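Local coordinates for poly-beta-1,6-N-acetyl-D-glucosamine export protein (Escherichia coli, PDB 4Y25), which exports the biofilm polysaccharide poly-beta-1,6-N-acetyl-D-glucosamine across the outer membrane, with this chain forming the C-terminal beta-barrel domain, at residues G17-G22 with R283-Y288; G63-W68 with A86-N91; A139-Y144 with V153-T158. One frame throughout, in Å; residues are numbered along the deposited sequence.

Contact 1 (G17-G22 with R283-Y288); sequences GIDAEG and REHNLY
Residues 17-20 and 286-288 pair as antiparallel strands whose register slips by one at Ile18 and Asp19, where both backbone N-H groups converge on Leu287 O (Ile18 N at 2.8 Å, Asp19 N at 3.1 Å), from the same face of its carbonyl plane. Leu287 N answers to Asp19 O at 3.1 Å, and beyond the bulge Glu21 N is hydrogen-bonded to His285 O. The extra residue swings Ile18 toward the partner strand, where its CB and CG2 both rest on Leu287 CD2 at 3.9 Å, an apolar touch between two branched side chains. Past them the surface turns polar. The His285 ring is tipped toward the opposite segment because CG sits between the backbone N and the carbonyl carbon (chi1 66°); Asp19 OD2 comes to its edge in plane, 3.1 Å from His285 CE1, and the Glu21 carboxylate approaches NE2 obliquely. Two acids beside one imidazole would probably favour its protonated form. On the inward face, Ala20 is small enough to admit Asn286 OD1 at 3.3 Å from its CB, and this amide oxygen also takes a weak bond from Gly22 N. Tyr288, next on that face, brings its CB to within 3.7 Å of Gly17 CA, while its ring leads away. This is a classic beta bulge at the seam where the first and last strands close the barrel.

Contact 2 (G63-W68 with A86-N91); sequences GIVRDW and AERVFN
The indole of Trp68 meets Val89 at its edge: Val89 CG2 lies in the ring plane, 3.5 Å from Trp68 CZ3, while Phe51 of the neighbouring strand 45-55 brings its own ring against the indole. The Phe90 ring is approached obliquely by Val65 CG2, 3.7 Å from Phe90 CD1, and by Gly63 CA near CE1; Arg126 adds a cation-pi contact. These groups decorate the open end of a beta hairpin, strands 64-76 and 79-89, in the wall of the outer-membrane barrel. Phe90 reaches Val65 because its CG is anti to the backbone N (chi1 177°), which sends the ring over toward the other strand. Branched Val65 and Val89 suit strand backbones and offer methyls to both aromatic groups. The backbones are stitched by straight bonds, Val89 N to Arg66 O at 3.2 Å and a reciprocal pair between Trp68 and Glu87, the bond from Glu87 N to Trp68 O measuring 2.7 Å. Asp67 and Arg88 form the non-hydrogen-bonded pair on the inward face, where their side chains run side by side in the same direction. Leu119, His121 and Met128, in the connection between strands 110-118 and 134-144, pack on Arg88. Carboxylate and guanidinium planes stand 64° apart, so the ion pair is not a flat two-pronged one: it is a long salt bridge, with Asp67 OD2 3.7 Å from Arg88 NH1.

Contact 3 (A139-Y144 with V153-T158); sequences AYVRWY and VSWAFT
Trp155 lays its indole across Ala139, its partner on the adjacent antiparallel strand. From CB a chi1 of 60° places CG over the residue's own backbone, flanked by N and C, which carries the ring back toward the other strand. At the ring fusion, CD2 lies 3.9 Å from Ala139 O, and this oxygen sits over the centre of one indole face. NE1, CE2 and CZ2 then pass along the methyl of Ala139, with CE2 3.8 Å from Ala139 CB. At the far tip, CH2 comes obliquely to within 4.4 Å of Val141 CG2, a looser touch. Alanine suits its place, since a single methyl lets the broad ring settle over the backbone; the tryptophan also touches Val169 on its other neighbour, strand 165-179. Ala139 O, while facing the ring, accepts the N-H of Trp155 itself at 3.0 Å, so one oxygen serves both the backbone bond and the ring face. Ala139 N to Trp155 O completes that pair, and Val141 and Val153 repeat this reciprocal pair of hydrogen bonds, Val141 N standing 2.7 Å from Val153 O. Between them the non-hydrogen-bonded pair points to the barrel interior: Tyr140 CB and Ser154 CB meet at 3.8 Å, serine being small enough for this close pairing, while the tyrosine ring leads away from the serine. Tryptophan, alanine and valines thus share the outward face. The pattern is that of a regular antiparallel beta hairpin in a transmembrane beta-barrel.

In the fold
From the N terminus, strand 8-20 supplies the first half of contact 1, whose partner arrives only with the last strand, 283-297; the loop it closes spans 260 residues and contains both other contacts. Contact 2 opens and closes within one hairpin, strands 64-76 and 79-89, and contact 3 follows in series within another, strands 134-144 and 149-160, so nothing crosses. All three belong to one sheet of 16 antiparallel strands in sequential order. The two local contacts build its wall, while contact 1 joins its ends into a cylinder. Contacts 1 and 3 lie on opposite sides of the chain's centre, their own centres about 28 Å apart.

Contact 1 (G17-G22 with R283-Y288)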
loop_
_atom_site.group_PDB
_atom_site.type_symbol
_atom_site.label_atom_id
_atom_site.label_comp_id
_atom_site.label_asym_id
_atom_site.label_seq_id
_atom_site.Cartn_x
_atom_site.Cartn_y
_atom_site.Cartn_z
ATOM N N GLY A 17 -12.235 5.753 -6.801
ATOM C CA GLY A 17 -12.983 4.670 -7.414
ATOM C C GLY A 17 -13.859 5.111 -8.574
ATOM O O GLY A 17 -14.648 6.051 -8.456
ATOM N N ILE A 18 -13.714 4.426 -9.704
ATOM C CA ILE A 18 -14.552 4.683 -10.866
ATOM C C ILE A 18 -15.891 3.980 -10.676
ATOM O O ILE A 18 -16.954 4.586 -10.802
ATOM C CB ILE A 18 -13.884 4.201 -12.170
ATOM C CG1 ILE A 18 -12.436 4.689 -12.240
ATOM C CG2 ILE A 18 -14.672 4.665 -13.381
ATOM C CD1 ILE A 18 -12.301 6.186 -12.155
ATOM N N ASP A 19 -15.822 2.690 -10.370
ATOM C CA ASP A 19 -16.994 1.915 -9.990
ATOM C C ASP A 19 -16.554 0.750 -9.117
ATOM O O ASP A 19 -16.177 -0.310 -9.620
ATOM C CB ASP A 19 -17.750 1.410 -11.220
ATOM C CG ASP A 19 -19.046 0.707 -10.857
ATOM O OD1 ASP A 19 -19.564 0.941 -9.745
ATOM O OD2 ASP A 19 -19.547 -0.079 -11.687
ATOM N N ALA A 20 -16.591 0.960 -7.805
ATOM C CA ALA A 20 -16.181 -0.066 -6.855
ATOM C C ALA A 20 -17.386 -0.644 -6.123
ATOM O O ALA A 20 -17.797 -0.131 -5.082
ATOM C CB ALA A 20 -15.179 0.503 -5.864
ATOM N N GLU A 21 -17.943 -1.721 -6.668
ATOM C CA GLU A 21 -19.133 -2.338 -6.095
ATOM C C GLU A 21 -18.777 -3.338 -4.997
ATOM O O GLU A 21 -19.604 -4.156 -4.594
ATOM C CB GLU A 21 -19.961 -3.011 -7.195
ATOM C CG GLU A 21 -20.488 -2.028 -8.237
ATOM C CD GLU A 21 -21.075 -2.708 -9.461
ATOM O OE1 GLU A 21 -21.250 -3.943 -9.438
ATOM O OE2 GLU A 21 -21.362 -2.001 -10.451
ATOM N N GLY A 22 -17.543 -3.252 -4.506
ATOM C CA GLY A 22 -17.078 -4.101 -3.423
ATOM C C GLY A 22 -17.732 -3.762 -2.096
ATOM O O GLY A 22 -18.433 -2.756 -1.986
ATOM N N ARG A 283 -18.877 -12.971 -7.143
ATOM C CA ARG A 283 -17.883 -11.939 -7.394
ATOM C C ARG A 283 -18.455 -10.558 -7.713
ATOM O O ARG A 283 -19.358 -10.419 -8.538
ATOM C CB ARG A 283 -16.988 -12.396 -8.544
ATOM C CG ARG A 283 -16.572 -13.854 -8.435
ATOM C CD ARG A 283 -16.209 -14.440 -9.786
ATOM N NE ARG A 283 -15.019 -13.818 -10.356
ATOM C CZ ARG A 283 -14.931 -13.391 -11.611
ATOM N NH1 ARG A 283 -15.964 -13.518 -12.433
ATOM N NH2 ARG A 283 -13.808 -12.839 -12.045
ATOM N N GLU A 284 -17.917 -9.542 -7.046
ATOM C CA GLU A 284 -18.152 -8.156 -7.429
ATOM C C GLU A 284 -16.868 -7.574 -8.013
ATOM O O GLU A 284 -15.780 -8.104 -7.782
ATOM C CB GLU A 284 -18.630 -7.322 -6.235
ATOM C CG GLU A 284 -20.142 -7.348 -6.001
ATOM C CD GLU A 284 -20.927 -6.499 -6.998
ATOM O OE1 GLU A 284 -20.391 -6.167 -8.077
ATOM O OE2 GLU A 284 -22.091 -6.158 -6.694
ATOM N N HIS A 285 -16.992 -6.490 -8.773
ATOM C CA HIS A 285 -15.840 -5.916 -9.464
ATOM C C HIS A 285 -15.443 -4.548 -8.910
ATOM O O HIS A 285 -16.295 -3.746 -8.529
ATOM C CB HIS A 285 -16.126 -5.801 -10.962
ATOM C CG HIS A 285 -17.205 -4.818 -11.294
ATOM N ND1 HIS A 285 -16.960 -3.470 -11.450
ATOM C CD2 HIS A 285 -18.534 -4.984 -11.494
ATOM C CE1 HIS A 285 -18.092 -2.849 -11.734
ATOM N NE2 HIS A 285 -19.061 -3.745 -11.767
ATOM N N ASN A 286 -14.140 -4.287 -8.871
ATOM C CA ASN A 286 -13.638 -2.978 -8.474
ATOM C C ASN A 286 -12.831 -2.330 -9.587
ATOM O O ASN A 286 -11.920 -2.937 -10.144
ATOM C CB ASN A 286 -12.787 -3.080 -7.209
ATOM C CG ASN A 286 -13.619 -3.330 -5.970
ATOM O OD1 ASN A 286 -14.714 -2.786 -5.825
ATOM N ND2 ASN A 286 -13.102 -4.152 -5.063
ATOM N N LEU A 287 -13.181 -1.093 -9.910
ATOM C CA LEU A 287 -12.461 -0.329 -10.915
ATOM C C LEU A 287 -12.070 1.012 -10.316
ATOM O O LEU A 287 -12.929 1.772 -9.871
ATOM C CB LEU A 287 -13.315 -0.133 -12.168
ATOM C CG LEU A 287 -12.647 0.574 -13.348
ATOM C CD1 LEU A 287 -11.610 -0.331 -13.998
ATOM C CD2 LEU A 287 -13.685 1.028 -14.360
ATOM N N TYR A 288 -10.775 1.304 -10.292
ATOM C CA TYR A 288 -10.313 2.537 -9.669
ATOM C C TYR A 288 -9.006 3.046 -10.260
ATOM O O TYR A 288 -8.314 2.333 -10.990
ATOM C CB TYR A 288 -10.160 2.341 -8.156
ATOM C CG TYR A 288 -9.213 1.231 -7.750
ATOM C CD1 TYR A 288 -9.636 -0.092 -7.712
ATOM C CD2 TYR A 288 -7.902 1.511 -7.384
ATOM C CE1 TYR A 288 -8.775 -1.107 -7.335
ATOM C CE2 TYR A 288 -7.034 0.504 -7.002
ATOM C CZ TYR A 288 -7.476 -0.804 -6.979
ATOM O OH TYR A 288 -6.616 -1.811 -6.602
#

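Contact 2 (G63-W68 with A86-N91)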
loop_
_atom_site.group_PDB
_atom_site.type_symbol
_atom_site.label_atom_id
_atom_site.label_comp_id
_atom_site.label_asym_id
_atom_site.label_seq_id
_atom_site.Cartn_x
_atom_site.Cartn_y
_atom_site.Cartn_z
ATOM N N GLY A 63 -19.952 13.313 5.695
ATOM C CA GLY A 63 -19.148 12.238 6.246
ATOM C C GLY A 63 -17.730 12.253 5.709
ATOM O O GLY A 63 -17.346 11.396 4.915
ATOM N N ILE A 64 -16.948 13.231 6.154
ATOM C CA ILE A 64 -15.592 13.423 5.651
ATOM C C ILE A 64 -14.539 13.250 6.752
ATOM O O ILE A 64 -14.678 13.781 7.854
ATOM C CB ILE A 64 -15.447 14.818 4.996
ATOM C CG1 ILE A 64 -13.977 15.152 4.742
ATOM C CG2 ILE A 64 -16.094 15.888 5.862
ATOM C CD1 ILE A 64 -13.308 14.213 3.774
ATOM N N VAL A 65 -13.486 12.495 6.437
ATOM C CA VAL A 65 -12.389 12.244 7.366
ATOM C C VAL A 65 -11.089 12.908 6.913
ATOM O O VAL A 65 -10.618 12.666 5.802
ATOM C CB VAL A 65 -12.136 10.738 7.526
ATOM C CG1 VAL A 65 -11.239 10.480 8.730
ATOM C CG2 VAL A 65 -13.455 9.992 7.663
ATOM N N ARG A 66 -10.507 13.738 7.778
ATOM C CA ARG A 66 -9.243 14.404 7.465
ATOM C C ARG A 66 -8.147 14.070 8.479
ATOM O O ARG A 66 -8.426 13.805 9.649
ATOM C CB ARG A 66 -9.431 15.923 7.392
ATOM C CG ARG A 66 -10.799 16.365 6.903
ATOM C CD ARG A 66 -10.781 17.800 6.403
ATOM N NE ARG A 66 -12.043 18.156 5.759
ATOM C CZ ARG A 66 -12.141 18.765 4.580
ATOM N NH1 ARG A 66 -11.047 19.090 3.902
ATOM N NH2 ARG A 66 -13.335 19.047 4.077
ATOM N N ASP A 67 -6.899 14.076 8.016
ATOM C CA ASP A 67 -5.746 13.820 8.878
ATOM C C ASP A 67 -4.738 14.956 8.821
ATOM O O ASP A 67 -4.367 15.414 7.742
ATOM C CB ASP A 67 -5.036 12.520 8.489
ATOM C CG ASP A 67 -5.851 11.288 8.799
ATOM O OD1 ASP A 67 -7.081 11.329 8.611
ATOM O OD2 ASP A 67 -5.261 10.276 9.225
ATOM N N TRP A 68 -4.291 15.403 9.989
ATOM C CA TRP A 68 -3.130 16.276 10.068
ATOM C C TRP A 68 -2.024 15.528 10.792
ATOM O O TRP A 68 -2.217 15.058 11.911
ATOM C CB TRP A 68 -3.467 17.584 10.780
ATOM C CG TRP A 68 -4.370 18.460 9.977
ATOM C CD1 TRP A 68 -4.003 19.341 9.001
ATOM C CD2 TRP A 68 -5.796 18.530 10.065
ATOM N NE1 TRP A 68 -5.113 19.961 8.482
ATOM C CE2 TRP A 68 -6.226 19.481 9.119
ATOM C CE3 TRP A 68 -6.751 17.884 10.856
ATOM C CZ2 TRP A 68 -7.571 19.800 8.941
ATOM C CZ3 TRP A 68 -8.083 18.203 10.678
ATOM C CH2 TRP A 68 -8.481 19.153 9.729
ATOM N N ALA A 86 -0.386 11.818 14.369
ATOM C CA ALA A 86 -1.417 12.483 13.586
ATOM C C ALA A 86 -2.661 12.774 14.418
ATOM O O ALA A 86 -2.879 12.162 15.462
ATOM C CB ALA A 86 -1.783 11.638 12.378
ATOM N N GLU A 87 -3.471 13.716 13.948
ATOM C CA GLU A 87 -4.772 13.981 14.548
ATOM C C GLU A 87 -5.862 13.724 13.513
ATOM O O GLU A 87 -5.809 14.255 12.404
ATOM C CB GLU A 87 -4.853 15.416 15.073
ATOM C CG GLU A 87 -5.716 15.575 16.315
ATOM C CD GLU A 87 -5.354 14.582 17.405
ATOM O OE1 GLU A 87 -4.166 14.522 17.791
ATOM O OE2 GLU A 87 -6.259 13.862 17.878
ATOM N N ARG A 88 -6.840 12.900 13.871
ATOM C CA ARG A 88 -7.914 12.548 12.951
ATOM C C ARG A 88 -9.247 13.116 13.421
ATOM O O ARG A 88 -9.615 12.987 14.588
ATOM C CB ARG A 88 -8.009 11.028 12.792
ATOM C CG ARG A 88 -8.840 10.583 11.598
ATOM C CD ARG A 88 -8.143 9.487 10.801
ATOM N NE ARG A 88 -8.347 8.154 11.355
ATOM C CZ ARG A 88 -7.852 7.043 10.819
ATOM N NH1 ARG A 88 -7.115 7.105 9.717
ATOM N NH2 ARG A 88 -8.087 5.868 11.387
ATOM N N VAL A 89 -9.965 13.750 12.501
ATOM C CA VAL A 89 -11.230 14.387 12.830
ATOM C C VAL A 89 -12.374 13.749 12.066
ATOM O O VAL A 89 -12.239 13.404 10.890
ATOM C CB VAL A 89 -11.200 15.897 12.519
ATOM C CG1 VAL A 89 -12.423 16.593 13.108
ATOM C CG2 VAL A 89 -9.932 16.515 13.068
ATOM N N PHE A 90 -13.499 13.581 12.748
ATOM C CA PHE A 90 -14.711 13.148 12.088
ATOM C C PHE A 90 -15.985 13.562 12.823
ATOM O O PHE A 90 -16.211 13.134 13.955
ATOM C CB PHE A 90 -14.732 11.637 11.917
ATOM C CG PHE A 90 -15.991 11.168 11.306
ATOM C CD1 PHE A 90 -16.141 11.186 9.935
ATOM C CD2 PHE A 90 -17.072 10.816 12.098
ATOM C CE1 PHE A 90 -17.322 10.803 9.359
ATOM C CE2 PHE A 90 -18.256 10.445 11.531
ATOM C CZ PHE A 90 -18.385 10.441 10.155
ATOM N N ASN A 91 -16.838 14.329 12.147
ATOM C CA ASN A 91 -18.117 14.786 12.703
ATOM C C ASN A 91 -17.937 15.461 14.061
ATOM O O ASN A 91 -18.536 15.048 15.055
ATOM C CB ASN A 91 -19.107 13.618 12.822
ATOM C CG ASN A 91 -20.530 14.079 13.114
ATOM O OD1 ASN A 91 -20.947 15.156 12.690
ATOM N ND2 ASN A 91 -21.279 13.261 13.848
#

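Contact 3 (A139-Y144 with V153-T158)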
loop_
_atom_site.group_PDB
_atom_site.type_symbol
_atom_site.label_atom_id
_atom_site.label_comp_id
_atom_site.label_asym_id
_atom_site.label_seq_id
_atom_site.Cartn_x
_atom_site.Cartn_y
_atom_site.Cartn_z
ATOM N N ALA A 139 4.889 -6.835 10.625
ATOM C CA ALA A 139 6.268 -7.284 10.484
ATOM C C ALA A 139 6.455 -7.947 9.126
ATOM O O ALA A 139 5.522 -8.554 8.596
ATOM C CB ALA A 139 6.640 -8.238 11.603
ATOM N N TYR A 140 7.649 -7.824 8.555
ATOM C CA TYR A 140 7.939 -8.510 7.300
ATOM C C TYR A 140 9.407 -8.892 7.146
ATOM O O TYR A 140 10.288 -8.309 7.777
ATOM C CB TYR A 140 7.498 -7.660 6.104
ATOM C CG TYR A 140 8.249 -6.359 5.915
ATOM C CD1 TYR A 140 9.451 -6.319 5.214
ATOM C CD2 TYR A 140 7.738 -5.164 6.403
ATOM C CE1 TYR A 140 10.132 -5.129 5.027
ATOM C CE2 TYR A 140 8.410 -3.969 6.218
ATOM C CZ TYR A 140 9.606 -3.957 5.530
ATOM O OH TYR A 140 10.277 -2.767 5.344
ATOM N N VAL A 141 9.651 -9.886 6.297
ATOM C CA VAL A 141 10.999 -10.347 5.989
ATOM C C VAL A 141 11.151 -10.502 4.479
ATOM O O VAL A 141 10.317 -11.124 3.824
ATOM C CB VAL A 141 11.319 -11.690 6.684
ATOM C CG1 VAL A 141 12.681 -12.208 6.249
ATOM C CG2 VAL A 141 11.263 -11.534 8.195
ATOM N N ARG A 142 12.217 -9.928 3.934
ATOM C CA ARG A 142 12.456 -9.938 2.496
ATOM C C ARG A 142 13.823 -10.552 2.182
ATOM O O ARG A 142 14.819 -10.234 2.830
ATOM C CB ARG A 142 12.320 -8.511 1.946
ATOM C CG ARG A 142 13.229 -8.119 0.793
ATOM C CD ARG A 142 13.078 -6.615 0.519
ATOM N NE ARG A 142 14.276 -6.007 -0.063
ATOM C CZ ARG A 142 14.302 -4.806 -0.635
ATOM N NH1 ARG A 142 13.189 -4.095 -0.738
ATOM N NH2 ARG A 142 15.433 -4.335 -1.142
ATOM N N TRP A 143 13.857 -11.450 1.202
ATOM C CA TRP A 143 15.058 -12.231 0.908
ATOM C C TRP A 143 15.395 -12.252 -0.584
ATOM O O TRP A 143 14.568 -12.647 -1.411
ATOM C CB TRP A 143 14.881 -13.661 1.424
ATOM C CG TRP A 143 15.937 -14.607 0.971
ATOM C CD1 TRP A 143 17.280 -14.373 0.912
ATOM C CD2 TRP A 143 15.737 -15.931 0.467
ATOM N NE1 TRP A 143 17.931 -15.477 0.420
ATOM C CE2 TRP A 143 17.006 -16.448 0.138
ATOM C CE3 TRP A 143 14.609 -16.732 0.270
ATOM C CZ2 TRP A 143 17.176 -17.730 -0.378
ATOM C CZ3 TRP A 143 14.781 -18.004 -0.241
ATOM C CH2 TRP A 143 16.054 -18.491 -0.560
ATOM N N TYR A 144 16.621 -11.842 -0.915
ATOM C CA TYR A 144 17.067 -11.737 -2.310
ATOM C C TYR A 144 18.067 -12.822 -2.680
ATOM O O TYR A 144 19.267 -12.667 -2.482
ATOM C CB TYR A 144 17.656 -10.353 -2.589
ATOM C CG TYR A 144 16.587 -9.311 -2.589
ATOM C CD1 TYR A 144 15.269 -9.684 -2.442
ATOM C CD2 TYR A 144 16.856 -7.973 -2.847
ATOM C CE1 TYR A 144 14.232 -8.748 -2.466
ATOM C CE2 TYR A 144 15.813 -7.026 -2.883
ATOM C CZ TYR A 144 14.490 -7.446 -2.705
ATOM O OH TYR A 144 13.422 -6.573 -2.757
ATOM N N VAL A 153 7.946 -12.317 2.934
ATOM C CA VAL A 153 6.999 -12.797 3.927
ATOM C C VAL A 153 6.534 -11.639 4.796
ATOM O O VAL A 153 7.341 -10.833 5.254
ATOM C CB VAL A 153 7.605 -13.890 4.820
ATOM C CG1 VAL A 153 6.499 -14.687 5.490
ATOM C CG2 VAL A 153 8.503 -14.805 4.000
ATOM N N SER A 154 5.228 -11.556 5.016
ATOM C CA SER A 154 4.658 -10.467 5.794
ATOM C C SER A 154 3.434 -10.928 6.564
ATOM O O SER A 154 2.723 -11.837 6.137
ATOM C CB SER A 154 4.289 -9.295 4.885
ATOM O OG SER A 154 3.563 -8.312 5.599
ATOM N N TRP A 155 3.196 -10.300 7.708
ATOM C CA TRP A 155 2.011 -10.586 8.500
ATOM C C TRP A 155 1.675 -9.405 9.397
ATOM O O TRP A 155 2.537 -8.582 9.704
ATOM C CB TRP A 155 2.207 -11.848 9.341
ATOM C CG TRP A 155 3.339 -11.745 10.297
ATOM C CD1 TRP A 155 3.282 -11.317 11.590
ATOM C CD2 TRP A 155 4.709 -12.071 10.041
ATOM N NE1 TRP A 155 4.533 -11.357 12.157
ATOM C CE2 TRP A 155 5.426 -11.817 11.225
ATOM C CE3 TRP A 155 5.398 -12.553 8.925
ATOM C CZ2 TRP A 155 6.799 -12.029 11.326
ATOM C CZ3 TRP A 155 6.760 -12.763 9.026
ATOM C CH2 TRP A 155 7.446 -12.501 10.217
ATOM N N ALA A 156 0.415 -9.327 9.810
ATOM C CA ALA A 156 -0.048 -8.218 10.629
ATOM C C ALA A 156 -1.186 -8.643 11.544
ATOM O O ALA A 156 -2.071 -9.401 11.146
ATOM C CB ALA A 156 -0.486 -7.062 9.750
ATOM N N PHE A 157 -1.152 -8.149 12.776
ATOM C CA PHE A 157 -2.224 -8.387 13.731
ATOM C C PHE A 157 -2.919 -7.058 14.025
ATOM O O PHE A 157 -2.259 -6.031 14.177
ATOM C CB PHE A 157 -1.679 -9.026 15.016
ATOM C CG PHE A 157 -0.740 -10.184 14.773
ATOM C CD1 PHE A 157 -1.227 -11.476 14.649
ATOM C CD2 PHE A 157 0.628 -9.982 14.679
ATOM C CE1 PHE A 157 -0.370 -12.544 14.429
ATOM C CE2 PHE A 157 1.492 -11.045 14.460
ATOM C CZ PHE A 157 0.990 -12.327 14.335
ATOM N N THR A 158 -4.248 -7.071 14.085
ATOM C CA THR A 158 -5.007 -5.837 14.285
ATOM C C THR A 158 -6.122 -6.001 15.310
ATOM O O THR A 158 -6.967 -6.884 15.181
ATOM C CB THR A 158 -5.633 -5.335 12.966
ATOM O OG1 THR A 158 -4.651 -5.351 11.921
ATOM C CG2 THR A 158 -6.168 -3.922 13.136
#